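PDB 5ZI1: insecticidal crystal protein Cry7Cal from Bacillus thuringiensis, which is an insecticidal toxin of the delta-endotoxin family, active against a locust and probably acting by binding receptors on its target cells. Local coordinates for residues G209-N214 with S277-I282; Q252-P257 with Y434-F439; V535-G540 with M577-K582. All blocks are in the same frame, centred on the assembly; numbering follows the deposited sequence.

Contact 1 (G209-N214 with S277-I282); sequences GKVWEN and SEFVLI
W212, on helix 208-227, and I282, on helix 279-286, carry most of this contact, with F279 closing in beside the indole. The tryptophan leaves its helix with CG anti to the backbone N (chi1 -169°), which sends the ring across to the short second helix. Its CB already lies 3.8 Å from CG2 of I282. At W212 CG the same methyl is only 3.5 Å away, and it also covers CD2. I282 CG2 sits over one face of the five-membered ring, 17° off the ring normal and 3.6 Å from the centroid, a CH-pi contact. CD1 of W212 has two neighbours: I282 CG2 and the far end of the F279 ring, whose CZ lies 3.9 Å away. Farther out, NE1 finds its hydrogen-bond acceptor in E283 OE1, satisfying the buried indole N-H; with the methyl over the face, this probably limits rotation of the ring. CZ3, on the six-membered ring, nears P257.

The F279 ring receives W212 CD1 over one face, but the two ring systems meet obliquely, their planes 54° apart. V211 CG1 approaches the edge of the phenyl ring, 4.1 Å from F279 CD2, and Y215 packs edge-to-face against it. The other branch of I282 places CD1 4.1 Å from CA of G209, where no side chain intervenes. No hydrogen bond joins the two segments. Such apolar helix-to-helix packing belongs to the interface between the N-terminal helical domain and the following beta-rich domain of three-domain Cry toxins.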
ATOM      1  N   GLY A 209      13.015  21.785   2.913  1.00 52.25           N
ATOM      2  CA  GLY A 209      12.870  20.963   1.718  1.00 46.64           C
ATOM      3  C   GLY A 209      13.469  19.580   1.883  1.00 45.66           C
ATOM      4  O   GLY A 209      12.861  18.570   1.512  1.00 48.92           O
ATOM      5  N   LYS A 210      14.678  19.512   2.427  1.00 42.83           N
ATOM      6  CA  LYS A 210      15.259  18.206   2.699  1.00 49.00           C
ATOM      7  C   LYS A 210      14.582  17.520   3.886  1.00 47.00           C
ATOM      8  O   LYS A 210      14.649  16.296   4.002  1.00 43.55           O
ATOM      9  CB  LYS A 210      16.763  18.342   2.950  1.00 46.44           C
ATOM     10  CG  LYS A 210      17.529  17.031   2.882  1.00 50.34           C
ATOM     11  CD  LYS A 210      19.020  17.276   3.008  1.00 59.98           C
ATOM     12  CE  LYS A 210      19.810  15.982   2.870  1.00 67.00           C
ATOM     13  NZ  LYS A 210      21.269  16.270   2.675  1.00 64.34           N
ATOM     14  N   VAL A 211      13.944  18.277   4.773  1.00 42.72           N
ATOM     15  CA  VAL A 211      13.245  17.631   5.870  1.00 47.52           C
ATOM     16  C   VAL A 211      12.018  16.918   5.336  1.00 49.34           C
ATOM     17  O   VAL A 211      11.756  15.761   5.681  1.00 48.38           O
ATOM     18  CB  VAL A 211      12.894  18.649   6.965  1.00 51.98           C
ATOM     19  CG1 VAL A 211      11.752  18.132   7.821  1.00 55.03           C
ATOM     20  CG2 VAL A 211      14.103  18.909   7.833  1.00 46.71           C
ATOM     21  N   TRP A 212      11.292  17.569   4.426  1.00 48.84           N
ATOM     22  CA  TRP A 212      10.172  16.905   3.775  1.00 47.61           C
ATOM     23  C   TRP A 212      10.621  15.672   3.002  1.00 46.68           C
ATOM     24  O   TRP A 212       9.987  14.615   3.086  1.00 45.30           O
ATOM     25  CB  TRP A 212       9.448  17.858   2.840  1.00 44.86           C
ATOM     26  CG  TRP A 212       8.193  17.240   2.417  1.00 43.59           C
ATOM     27  CD1 TRP A 212       7.021  17.208   3.120  1.00 47.49           C
ATOM     28  CD2 TRP A 212       7.959  16.514   1.210  1.00 47.32           C
ATOM     29  NE1 TRP A 212       6.065  16.525   2.415  1.00 44.56           N
ATOM     30  CE2 TRP A 212       6.613  16.078   1.243  1.00 46.50           C
ATOM     31  CE3 TRP A 212       8.751  16.191   0.106  1.00 39.16           C
ATOM     32  CZ2 TRP A 212       6.044  15.343   0.216  1.00 44.77           C
ATOM     33  CZ3 TRP A 212       8.184  15.465  -0.914  1.00 44.34           C
ATOM     34  CH2 TRP A 212       6.843  15.046  -0.856  1.00 49.45           C
ATOM     35  N   GLU A 213      11.714  15.782   2.248  1.00 45.55           N
ATOM     36  CA  GLU A 213      12.159  14.646   1.450  1.00 47.68           C
ATOM     37  C   GLU A 213      12.419  13.425   2.323  1.00 41.20           C
ATOM     38  O   GLU A 213      11.988  12.315   1.996  1.00 45.62           O
ATOM     39  CB  GLU A 213      13.407  15.021   0.654  1.00 43.88           C
ATOM     40  CG  GLU A 213      13.957  13.883  -0.174  1.00 45.19           C
ATOM     41  CD  GLU A 213      14.863  14.387  -1.309  1.00 53.84           C
ATOM     42  OE1 GLU A 213      14.369  15.078  -2.229  1.00 50.40           O
ATOM     43  OE2 GLU A 213      16.075  14.110  -1.270  1.00 53.19           O
ATOM     44  N   ASN A 214      13.129  13.611   3.439  1.00 43.97           N
ATOM     45  CA  ASN A 214      13.416  12.491   4.332  1.00 47.68           C
ATOM     46  C   ASN A 214      12.131  11.957   4.951  1.00 44.08           C
ATOM     47  O   ASN A 214      11.986  10.750   5.162  1.00 41.38           O
ATOM     48  CB  ASN A 214      14.382  12.913   5.436  1.00 47.80           C
ATOM     49  CG  ASN A 214      15.777  13.270   4.913  1.00 53.36           C
ATOM     50  OD1 ASN A 214      16.181  12.864   3.819  1.00 52.58           O
ATOM     51  ND2 ASN A 214      16.523  14.028   5.716  1.00 48.05           N
ATOM     52  N   SER A 277       9.667  27.282   3.515  1.00 53.97           N
ATOM     53  CA  SER A 277      10.199  27.105   4.857  1.00 61.02           C
ATOM     54  C   SER A 277       9.174  26.490   5.799  1.00 57.37           C
ATOM     55  O   SER A 277       9.515  26.164   6.937  1.00 58.58           O
ATOM     56  CB  SER A 277      10.704  28.445   5.415  1.00 59.97           C
ATOM     57  OG  SER A 277       9.653  29.396   5.506  1.00 66.47           O
ATOM     58  N   GLU A 278       7.943  26.300   5.339  1.00 56.44           N
ATOM     59  CA  GLU A 278       6.890  25.692   6.131  1.00 56.25           C
ATOM     60  C   GLU A 278       6.631  24.267   5.653  1.00 54.83           C
ATOM     61  O   GLU A 278       6.443  24.020   4.457  1.00 49.32           O
ATOM     62  CB  GLU A 278       5.619  26.546   6.089  1.00 56.50           C
ATOM     63  CG  GLU A 278       5.907  28.039   6.196  1.00 61.91           C
ATOM     64  CD  GLU A 278       6.309  28.451   7.623  1.00 73.77           C
ATOM     65  OE1 GLU A 278       5.997  27.714   8.587  1.00 77.75           O
ATOM     66  OE2 GLU A 278       6.978  29.496   7.802  1.00 81.21           O
ATOM     67  N   PHE A 279       6.651  23.329   6.600  1.00 53.17           N
ATOM     68  CA  PHE A 279       6.447  21.924   6.270  1.00 51.96           C
ATOM     69  C   PHE A 279       5.053  21.689   5.695  1.00 50.77           C
ATOM     70  O   PHE A 279       4.897  21.011   4.670  1.00 48.18           O
ATOM     71  CB  PHE A 279       6.681  21.077   7.523  1.00 52.03           C
ATOM     72  CG  PHE A 279       6.605  19.598   7.294  1.00 51.91           C
ATOM     73  CD1 PHE A 279       5.372  18.938   7.292  1.00 50.38           C
ATOM     74  CD2 PHE A 279       7.760  18.856   7.125  1.00 47.36           C
ATOM     75  CE1 PHE A 279       5.297  17.572   7.087  1.00 43.99           C
ATOM     76  CE2 PHE A 279       7.693  17.490   6.927  1.00 50.14           C
ATOM     77  CZ  PHE A 279       6.457  16.846   6.915  1.00 49.33           C
ATOM     78  N   VAL A 280       4.025  22.258   6.332  1.00 49.11           N
ATOM     79  CA  VAL A 280       2.648  21.972   5.921  1.00 48.61           C
ATOM     80  C   VAL A 280       2.393  22.430   4.485  1.00 50.14           C
ATOM     81  O   VAL A 280       1.580  21.827   3.768  1.00 45.60           O
ATOM     82  CB  VAL A 280       1.652  22.614   6.907  1.00 51.93           C
ATOM     83  CG1 VAL A 280       1.683  24.126   6.808  1.00 52.33           C
ATOM     84  CG2 VAL A 280       0.248  22.084   6.678  1.00 47.66           C
ATOM     85  N   LEU A 281       3.077  23.486   4.037  1.00 47.59           N
ATOM     86  CA  LEU A 281       2.889  23.952   2.665  1.00 51.20           C
ATOM     87  C   LEU A 281       3.435  22.936   1.670  1.00 47.78           C
ATOM     88  O   LEU A 281       2.761  22.580   0.697  1.00 48.63           O
ATOM     89  CB  LEU A 281       3.546  25.313   2.474  1.00 50.66           C
ATOM     90  CG  LEU A 281       2.854  26.413   3.277  1.00 50.02           C
ATOM     91  CD1 LEU A 281       3.447  27.785   2.942  1.00 50.83           C
ATOM     92  CD2 LEU A 281       1.358  26.390   3.044  1.00 48.70           C
ATOM     93  N   ILE A 282       4.638  22.426   1.923  1.00 49.28           N
ATOM     94  CA  ILE A 282       5.196  21.388   1.066  1.00 45.29           C
ATOM     95  C   ILE A 282       4.280  20.173   1.038  1.00 45.63           C
ATOM     96  O   ILE A 282       3.917  19.670  -0.032  1.00 45.35           O
ATOM     97  CB  ILE A 282       6.605  21.010   1.543  1.00 41.59           C
ATOM     98  CG1 ILE A 282       7.476  22.265   1.665  1.00 52.00           C
ATOM     99  CG2 ILE A 282       7.197  19.996   0.594  1.00 45.45           C
ATOM    100  CD1 ILE A 282       8.916  21.989   2.131  1.00 47.09           C
TER

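Contact 2 (Q252-P257 with Y434-F439); sequences QIFTDP and YVSEIF
Q252 and F254 face Y434 and S436 across the intervening strand 448-454, for strands 252-254 and 434-437 are not direct partners: their axes come no closer than 9.2 Å and run at 48° to each other. They are the outer strands of a three-stranded antiparallel sheet in the second, beta-prism domain of the Cry fold, with the middle strand hydrogen-bonded to both. The contact is therefore made by side chains reaching over that strand, and the backbones of the two segments exchange no hydrogen bond. Beyond the strands the chains draw nearer, the CA atoms of P257 and I438 being 7.3 Å apart.

Q252 extends fully, CG anti to the backbone N (chi1 178°), and lays OE1 against CB of Y434 at 3.4 Å. That oxygen is hydrogen-bonded by S433, next to the segment, and the amide plane is turned 56° from the tyrosine ring. The Y434 ring then leads away from the contact, its hydroxyl meeting that of Y335. F254 presents its edge to Y434, F254 CE2 lying 4.2 Å from Y434 CD2. S436 OG is hydrogen-bonded to the carbonyl of A286, at the end of helix 279-286, so the serine ties the strand to that helix while its oxygen lies obliquely beside F254 CE2, 3.5 Å away.

At the other end the contact is wholly apolar. I438 sets its longer branch against the CB–CG side of the P257 ring: I438 CG1 lies 3.8 Å from P257 CB, and I438 CD1 reaches P257 CG at 3.7 Å.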
ATOM      1  N   GLN A 252      -1.503   5.652  -2.367  1.00 41.70           N
ATOM      2  CA  GLN A 252      -0.621   6.313  -3.321  1.00 43.90           C
ATOM      3  C   GLN A 252       0.639   6.787  -2.606  1.00 43.10           C
ATOM      4  O   GLN A 252       0.552   7.466  -1.579  1.00 45.28           O
ATOM      5  CB  GLN A 252      -1.344   7.499  -3.970  1.00 46.57           C
ATOM      6  CG  GLN A 252      -0.516   8.337  -4.973  1.00 38.35           C
ATOM      7  CD  GLN A 252      -1.367   9.437  -5.604  1.00 42.42           C
ATOM      8  OE1 GLN A 252      -1.745   9.351  -6.772  1.00 45.22           O
ATOM      9  NE2 GLN A 252      -1.699  10.456  -4.819  1.00 42.55           N
ATOM     10  N   ILE A 253       1.808   6.456  -3.153  1.00 47.01           N
ATOM     11  CA  ILE A 253       3.063   6.933  -2.591  1.00 42.03           C
ATOM     12  C   ILE A 253       3.846   7.716  -3.637  1.00 46.37           C
ATOM     13  O   ILE A 253       3.642   7.570  -4.850  1.00 42.70           O
ATOM     14  CB  ILE A 253       3.911   5.789  -2.032  1.00 45.15           C
ATOM     15  CG1 ILE A 253       4.156   4.737  -3.092  1.00 41.19           C
ATOM     16  CG2 ILE A 253       3.241   5.202  -0.765  1.00 43.28           C
ATOM     17  CD1 ILE A 253       4.734   3.460  -2.490  1.00 48.73           C
ATOM     18  N   PHE A 254       4.758   8.561  -3.146  1.00 45.11           N
ATOM     19  CA  PHE A 254       5.499   9.501  -3.988  1.00 45.81           C
ATOM     20  C   PHE A 254       6.991   9.243  -3.917  1.00 43.40           C
ATOM     21  O   PHE A 254       7.545   9.090  -2.824  1.00 40.86           O
ATOM     22  CB  PHE A 254       5.206  10.947  -3.596  1.00 43.74           C
ATOM     23  CG  PHE A 254       3.839  11.406  -4.039  1.00 48.84           C
ATOM     24  CD1 PHE A 254       2.692  11.015  -3.323  1.00 41.69           C
ATOM     25  CD2 PHE A 254       3.690  12.173  -5.197  1.00 43.93           C
ATOM     26  CE1 PHE A 254       1.427  11.425  -3.717  1.00 39.36           C
ATOM     27  CE2 PHE A 254       2.430  12.579  -5.610  1.00 43.24           C
ATOM     28  CZ  PHE A 254       1.289  12.193  -4.877  1.00 45.12           C
ATOM     29  N   THR A 255       7.623   9.187  -5.095  1.00 43.41           N
ATOM     30  CA  THR A 255       9.070   9.107  -5.221  1.00 42.40           C
ATOM     31  C   THR A 255       9.683  10.470  -4.898  1.00 44.50           C
ATOM     32  O   THR A 255       8.981  11.484  -4.795  1.00 40.48           O
ATOM     33  CB  THR A 255       9.471   8.646  -6.633  1.00 49.30           C
ATOM     34  OG1 THR A 255       8.696   9.338  -7.626  1.00 44.21           O
ATOM     35  CG2 THR A 255       9.277   7.133  -6.813  1.00 39.92           C
ATOM     36  N   ASP A 256      11.008  10.493  -4.723  1.00 43.81           N
ATOM     37  CA  ASP A 256      11.667  11.735  -4.320  1.00 45.91           C
ATOM     38  C   ASP A 256      11.424  12.830  -5.357  1.00 42.08           C
ATOM     39  O   ASP A 256      11.294  12.547  -6.555  1.00 42.23           O
ATOM     40  CB  ASP A 256      13.169  11.533  -4.139  1.00 47.53           C
ATOM     41  CG  ASP A 256      13.496  10.571  -3.014  1.00 51.80           C
ATOM     42  OD1 ASP A 256      12.572  10.235  -2.228  1.00 51.81           O
ATOM     43  OD2 ASP A 256      14.677  10.157  -2.911  1.00 48.94           O
ATOM     44  N   PRO A 257      11.336  14.089  -4.930  1.00 43.77           N
ATOM     45  CA  PRO A 257      11.100  15.165  -5.905  1.00 40.67           C
ATOM     46  C   PRO A 257      12.197  15.201  -6.960  1.00 46.05           C
ATOM     47  O   PRO A 257      13.360  14.885  -6.692  1.00 45.39           O
ATOM     48  CB  PRO A 257      11.078  16.432  -5.045  1.00 40.43           C
ATOM     49  CG  PRO A 257      10.627  15.904  -3.631  1.00 40.03           C
ATOM     50  CD  PRO A 257      11.344  14.574  -3.533  1.00 37.80           C
ATOM     51  N   TYR A 434       0.285  10.101 -10.555  1.00 36.78           N
ATOM     52  CA  TYR A 434       0.081  11.513 -10.278  1.00 41.29           C
ATOM     53  C   TYR A 434       1.366  12.267 -10.584  1.00 40.60           C
ATOM     54  O   TYR A 434       2.446  11.679 -10.670  1.00 38.84           O
ATOM     55  CB  TYR A 434      -0.360  11.739  -8.805  1.00 41.97           C
ATOM     56  CG  TYR A 434      -1.090  13.053  -8.638  1.00 42.06           C
ATOM     57  CD1 TYR A 434      -2.443  13.154  -8.941  1.00 40.58           C
ATOM     58  CD2 TYR A 434      -0.415  14.207  -8.257  1.00 40.06           C
ATOM     59  CE1 TYR A 434      -3.117  14.355  -8.852  1.00 41.08           C
ATOM     60  CE2 TYR A 434      -1.087  15.425  -8.157  1.00 45.61           C
ATOM     61  CZ  TYR A 434      -2.444  15.484  -8.455  1.00 47.94           C
ATOM     62  OH  TYR A 434      -3.135  16.674  -8.360  1.00 53.17           O
ATOM     63  N   VAL A 435       1.232  13.582 -10.744  1.00 39.39           N
ATOM     64  CA  VAL A 435       2.377  14.491 -10.781  1.00 40.01           C
ATOM     65  C   VAL A 435       2.009  15.714  -9.960  1.00 43.97           C
ATOM     66  O   VAL A 435       1.200  16.538 -10.407  1.00 46.31           O
ATOM     67  CB  VAL A 435       2.768  14.930 -12.202  1.00 42.51           C
ATOM     68  CG1 VAL A 435       4.112  15.665 -12.141  1.00 38.26           C
ATOM     69  CG2 VAL A 435       2.794  13.740 -13.182  1.00 36.78           C
ATOM     70  N   SER A 436       2.604  15.851  -8.784  1.00 41.67           N
ATOM     71  CA  SER A 436       2.427  17.049  -7.988  1.00 46.92           C
ATOM     72  C   SER A 436       3.676  17.914  -8.142  1.00 46.24           C
ATOM     73  O   SER A 436       4.463  17.732  -9.074  1.00 48.23           O
ATOM     74  CB  SER A 436       2.155  16.670  -6.530  1.00 41.96           C
ATOM     75  OG  SER A 436       3.241  15.926  -6.021  1.00 44.59           O
ATOM     76  N   GLU A 437       3.884  18.842  -7.221  1.00 47.98           N
ATOM     77  CA  GLU A 437       5.087  19.649  -7.256  1.00 44.29           C
ATOM     78  C   GLU A 437       5.459  20.038  -5.833  1.00 49.71           C
ATOM     79  O   GLU A 437       4.683  19.859  -4.883  1.00 43.82           O
ATOM     80  CB  GLU A 437       4.895  20.893  -8.109  1.00 46.01           C
ATOM     81  CG  GLU A 437       3.964  21.867  -7.476  1.00 48.16           C
ATOM     82  CD  GLU A 437       3.498  22.943  -8.416  1.00 57.27           C
ATOM     83  OE1 GLU A 437       2.903  23.930  -7.926  1.00 61.38           O
ATOM     84  OE2 GLU A 437       3.706  22.795  -9.644  1.00 57.40           O
ATOM     85  N   ILE A 438       6.666  20.586  -5.720  1.00 47.95           N
ATOM     86  CA  ILE A 438       7.197  21.138  -4.489  1.00 43.58           C
ATOM     87  C   ILE A 438       6.779  22.595  -4.399  1.00 51.58           C
ATOM     88  O   ILE A 438       7.030  23.379  -5.324  1.00 49.76           O
ATOM     89  CB  ILE A 438       8.726  21.004  -4.452  1.00 42.04           C
ATOM     90  CG1 ILE A 438       9.128  19.553  -4.229  1.00 46.06           C
ATOM     91  CG2 ILE A 438       9.308  21.870  -3.365  1.00 44.28           C
ATOM     92  CD1 ILE A 438       8.631  18.981  -2.875  1.00 44.09           C
ATOM     93  N   PHE A 439       6.145  22.958  -3.281  1.00 48.66           N
ATOM     94  CA  PHE A 439       5.836  24.350  -2.986  1.00 47.99           C
ATOM     95  C   PHE A 439       7.133  25.143  -2.854  1.00 50.83           C
ATOM     96  O   PHE A 439       7.915  24.926  -1.925  1.00 51.08           O
ATOM     97  CB  PHE A 439       5.029  24.436  -1.688  1.00 49.03           C
ATOM     98  CG  PHE A 439       4.315  25.741  -1.504  1.00 50.41           C
ATOM     99  CD1 PHE A 439       5.022  26.933  -1.424  1.00 50.22           C
ATOM    100  CD2 PHE A 439       2.927  25.775  -1.399  1.00 53.31           C
ATOM    101  CE1 PHE A 439       4.366  28.149  -1.268  1.00 51.13           C
ATOM    102  CE2 PHE A 439       2.254  26.983  -1.221  1.00 52.74           C
ATOM    103  CZ  PHE A 439       2.977  28.174  -1.156  1.00 59.39           C
TER

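Contact 3 (V535-G540 with M577-K582); sequences VMSFSG and MLYIIK
M536, F538, L578 and I580 interlock on one face of an antiparallel strand pair, while S537 and Y579 point to the other. The F538 ring stands at about a right angle to L578, with F538 CD1 3.9 Å from L578 CB, and takes the carbonyl oxygen of M577 over one face. M536 crosses L578 obliquely: M536 SD lies 3.8 Å from L578 CD1, and M536 CG meets I580 CD1. S537 and Y579 form a hydrogen-bonded pair; the link from Y579 N to S537 O is short, 2.7 Å. With CG anti to the carbonyl carbon (chi1 -55°), the Y579 ring turns its edge to S537 O, F538 N and S539 OG. Its hydroxyl shares a water with S539 OG. S539 N bonds to M577 O, and S539 OG accepts from M577 N in return at 2.8 Å, standing in for a backbone carbonyl. At the opposite end V535 CG1 packs 3.6 Å from I581 CG1. The pair lies inside a five-stranded sheet of the third, beta-sandwich domain of this toxin fragment, flanked by strands 508-513 and 545-547; M536 and L578 pack on V526 and F538 on V524, in strand 521-530 of the other sheet.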
ATOM      1  N   VAL A 535     -28.808   0.960  10.034  1.00 48.92           N
ATOM      2  CA  VAL A 535     -29.250   0.009   9.023  1.00 47.70           C
ATOM      3  C   VAL A 535     -28.558   0.333   7.705  1.00 49.73           C
ATOM      4  O   VAL A 535     -28.537   1.491   7.276  1.00 49.54           O
ATOM      5  CB  VAL A 535     -30.785   0.030   8.865  1.00 52.71           C
ATOM      6  CG1 VAL A 535     -31.215  -0.828   7.703  1.00 47.19           C
ATOM      7  CG2 VAL A 535     -31.448  -0.455  10.143  1.00 45.24           C
ATOM      8  N   MET A 536     -27.998  -0.690   7.066  1.00 51.97           N
ATOM      9  CA  MET A 536     -27.263  -0.565   5.818  1.00 54.92           C
ATOM     10  C   MET A 536     -27.975  -1.359   4.725  1.00 55.34           C
ATOM     11  O   MET A 536     -28.764  -2.264   5.003  1.00 56.58           O
ATOM     12  CB  MET A 536     -25.812  -1.060   6.003  1.00 51.89           C
ATOM     13  CG  MET A 536     -24.815  -0.598   4.939  1.00 55.25           C
ATOM     14  SD  MET A 536     -23.122  -1.205   5.233  1.00 56.54           S
ATOM     15  CE  MET A 536     -22.707  -0.310   6.743  1.00 53.26           C
ATOM     16  N   SER A 537     -27.682  -1.024   3.469  1.00 54.03           N
ATOM     17  CA  SER A 537     -28.304  -1.698   2.340  1.00 53.78           C
ATOM     18  C   SER A 537     -27.382  -1.629   1.128  1.00 59.32           C
ATOM     19  O   SER A 537     -26.601  -0.682   0.975  1.00 53.81           O
ATOM     20  CB  SER A 537     -29.659  -1.077   1.994  1.00 54.84           C
ATOM     21  OG  SER A 537     -30.188  -1.656   0.816  1.00 58.13           O
ATOM     22  N   PHE A 538     -27.494  -2.632   0.254  1.00 55.16           N
ATOM     23  CA  PHE A 538     -26.617  -2.718  -0.902  1.00 57.23           C
ATOM     24  C   PHE A 538     -27.407  -3.222  -2.105  1.00 60.91           C
ATOM     25  O   PHE A 538     -28.338  -4.021  -1.965  1.00 59.35           O
ATOM     26  CB  PHE A 538     -25.410  -3.624  -0.614  1.00 56.19           C
ATOM     27  CG  PHE A 538     -24.266  -3.419  -1.561  1.00 56.40           C
ATOM     28  CD1 PHE A 538     -23.316  -2.437  -1.319  1.00 57.88           C
ATOM     29  CD2 PHE A 538     -24.141  -4.197  -2.697  1.00 54.40           C
ATOM     30  CE1 PHE A 538     -22.262  -2.238  -2.192  1.00 55.64           C
ATOM     31  CE2 PHE A 538     -23.092  -4.004  -3.573  1.00 55.95           C
ATOM     32  CZ  PHE A 538     -22.153  -3.025  -3.321  1.00 55.31           C
ATOM     33  N   SER A 539     -27.042  -2.724  -3.289  1.00 56.19           N
ATOM     34  CA  SER A 539     -27.751  -3.094  -4.507  1.00 54.74           C
ATOM     35  C   SER A 539     -27.784  -4.604  -4.659  1.00 57.98           C
ATOM     36  O   SER A 539     -26.864  -5.309  -4.241  1.00 60.05           O
ATOM     37  CB  SER A 539     -27.083  -2.483  -5.738  1.00 53.78           C
ATOM     38  OG  SER A 539     -27.277  -1.081  -5.775  1.00 56.40           O
ATOM     39  N   GLY A 540     -28.857  -5.100  -5.262  1.00 62.24           N
ATOM     40  CA  GLY A 540     -28.963  -6.512  -5.553  1.00 61.00           C
ATOM     41  C   GLY A 540     -29.313  -7.382  -4.372  1.00 58.46           C
ATOM     42  O   GLY A 540     -29.470  -8.598  -4.540  1.00 61.53           O
ATOM     43  N   MET A 577     -24.824   0.241  -5.377  1.00 52.44           N
ATOM     44  CA  MET A 577     -24.876   1.360  -4.462  1.00 53.48           C
ATOM     45  C   MET A 577     -24.904   0.824  -3.044  1.00 58.24           C
ATOM     46  O   MET A 577     -25.550  -0.194  -2.778  1.00 54.74           O
ATOM     47  CB  MET A 577     -26.105   2.235  -4.721  1.00 53.39           C
ATOM     48  CG  MET A 577     -25.803   3.481  -5.540  1.00 63.97           C
ATOM     49  SD  MET A 577     -26.513   3.516  -7.192  1.00 72.00           S
ATOM     50  CE  MET A 577     -26.174   1.864  -7.776  1.00 53.15           C
ATOM     51  N   LEU A 578     -24.169   1.485  -2.151  1.00 56.20           N
ATOM     52  CA  LEU A 578     -24.289   1.241  -0.723  1.00 52.95           C
ATOM     53  C   LEU A 578     -25.144   2.350  -0.141  1.00 53.57           C
ATOM     54  O   LEU A 578     -25.018   3.512  -0.539  1.00 53.80           O
ATOM     55  CB  LEU A 578     -22.929   1.202  -0.016  1.00 53.83           C
ATOM     56  CG  LEU A 578     -22.990   0.772   1.463  1.00 51.76           C
ATOM     57  CD1 LEU A 578     -21.903  -0.239   1.789  1.00 49.45           C
ATOM     58  CD2 LEU A 578     -22.911   1.947   2.413  1.00 50.60           C
ATOM     59  N   TYR A 579     -26.028   1.980   0.784  1.00 53.54           N
ATOM     60  CA  TYR A 579     -26.963   2.915   1.381  1.00 51.57           C
ATOM     61  C   TYR A 579     -26.859   2.841   2.894  1.00 52.71           C
ATOM     62  O   TYR A 579     -26.577   1.787   3.461  1.00 53.81           O
ATOM     63  CB  TYR A 579     -28.417   2.615   0.978  1.00 51.75           C
ATOM     64  CG  TYR A 579     -28.691   2.558  -0.500  1.00 47.35           C
ATOM     65  CD1 TYR A 579     -28.457   1.404  -1.217  1.00 51.26           C
ATOM     66  CD2 TYR A 579     -29.216   3.650  -1.169  1.00 50.05           C
ATOM     67  CE1 TYR A 579     -28.718   1.340  -2.569  1.00 53.22           C
ATOM     68  CE2 TYR A 579     -29.481   3.600  -2.529  1.00 53.21           C
ATOM     69  CZ  TYR A 579     -29.231   2.438  -3.222  1.00 55.66           C
ATOM     70  OH  TYR A 579     -29.492   2.363  -4.574  1.00 58.14           O
ATOM     71  N   ILE A 580     -27.103   3.976   3.535  1.00 52.77           N
ATOM     72  CA  ILE A 580     -27.360   4.057   4.960  1.00 49.76           C
ATOM     73  C   ILE A 580     -28.782   4.560   5.097  1.00 56.88           C
ATOM     74  O   ILE A 580     -29.101   5.650   4.610  1.00 58.91           O
ATOM     75  CB  ILE A 580     -26.385   4.999   5.680  1.00 50.72           C
ATOM     76  CG1 ILE A 580     -24.946   4.486   5.583  1.00 54.78           C
ATOM     77  CG2 ILE A 580     -26.804   5.186   7.136  1.00 48.15           C
ATOM     78  CD1 ILE A 580     -24.725   3.159   6.264  1.00 59.30           C
ATOM     79  N   ILE A 581     -29.635   3.783   5.757  1.00 56.43           N
ATOM     80  CA  ILE A 581     -31.034   4.161   5.926  1.00 53.21           C
ATOM     81  C   ILE A 581     -31.068   5.188   7.052  1.00 58.86           C
ATOM     82  O   ILE A 581     -31.044   4.827   8.236  1.00 61.85           O
ATOM     83  CB  ILE A 581     -31.922   2.949   6.220  1.00 54.98           C
ATOM     84  CG1 ILE A 581     -31.615   1.821   5.230  1.00 52.45           C
ATOM     85  CG2 ILE A 581     -33.400   3.327   6.161  1.00 49.59           C
ATOM     86  CD1 ILE A 581     -31.703   2.238   3.773  1.00 47.10           C
ATOM     87  N   LYS A 582     -31.108   6.477   6.684  1.00 60.72           N
ATOM     88  CA  LYS A 582     -30.998   7.549   7.676  1.00 61.45           C
ATOM     89  C   LYS A 582     -32.026   7.390   8.791  1.00 56.74           C
ATOM     90  O   LYS A 582     -31.685   7.472   9.974  1.00 54.83           O
ATOM     91  CB  LYS A 582     -31.162   8.917   7.010  1.00 59.11           C
ATOM     92  CG  LYS A 582     -29.983   9.376   6.185  1.00 63.58           C
ATOM     93  CD  LYS A 582     -30.154  10.825   5.737  1.00 64.93           C
ATOM     94  CE  LYS A 582     -29.615  11.801   6.766  1.00 65.81           C
ATOM     95  NZ  LYS A 582     -30.638  12.425   7.634  1.00 71.38           N
TER
HETATM   96  O   HOH W   1     -29.941  -0.032  -5.850  1.00 57.44           O

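How the contacts relate
Contacts 1 and 2 are the more buried, with one partly exposed touching residue each (F279, Q252); contact 3 has four, V535, S539, Y579 and I581, beside a buried apolar face. Only contacts 1 and 2 are neighbours, centres 12 Å apart. P257 of contact 2 packs on E213 of contact 1, and helix 279-286, which faces helix 208-227 in contact 1, touches I438 of contact 2 through I282. Contact 3 sits apart in the third domain, its nearest atoms about 31 Å from contact 1 and 22 Å from contact 2. Contacts 1 and 2 join elements by side chains without a hydrogen bond across, whereas contact 3 pairs adjacent strands through a backbone ladder and buries the most surface.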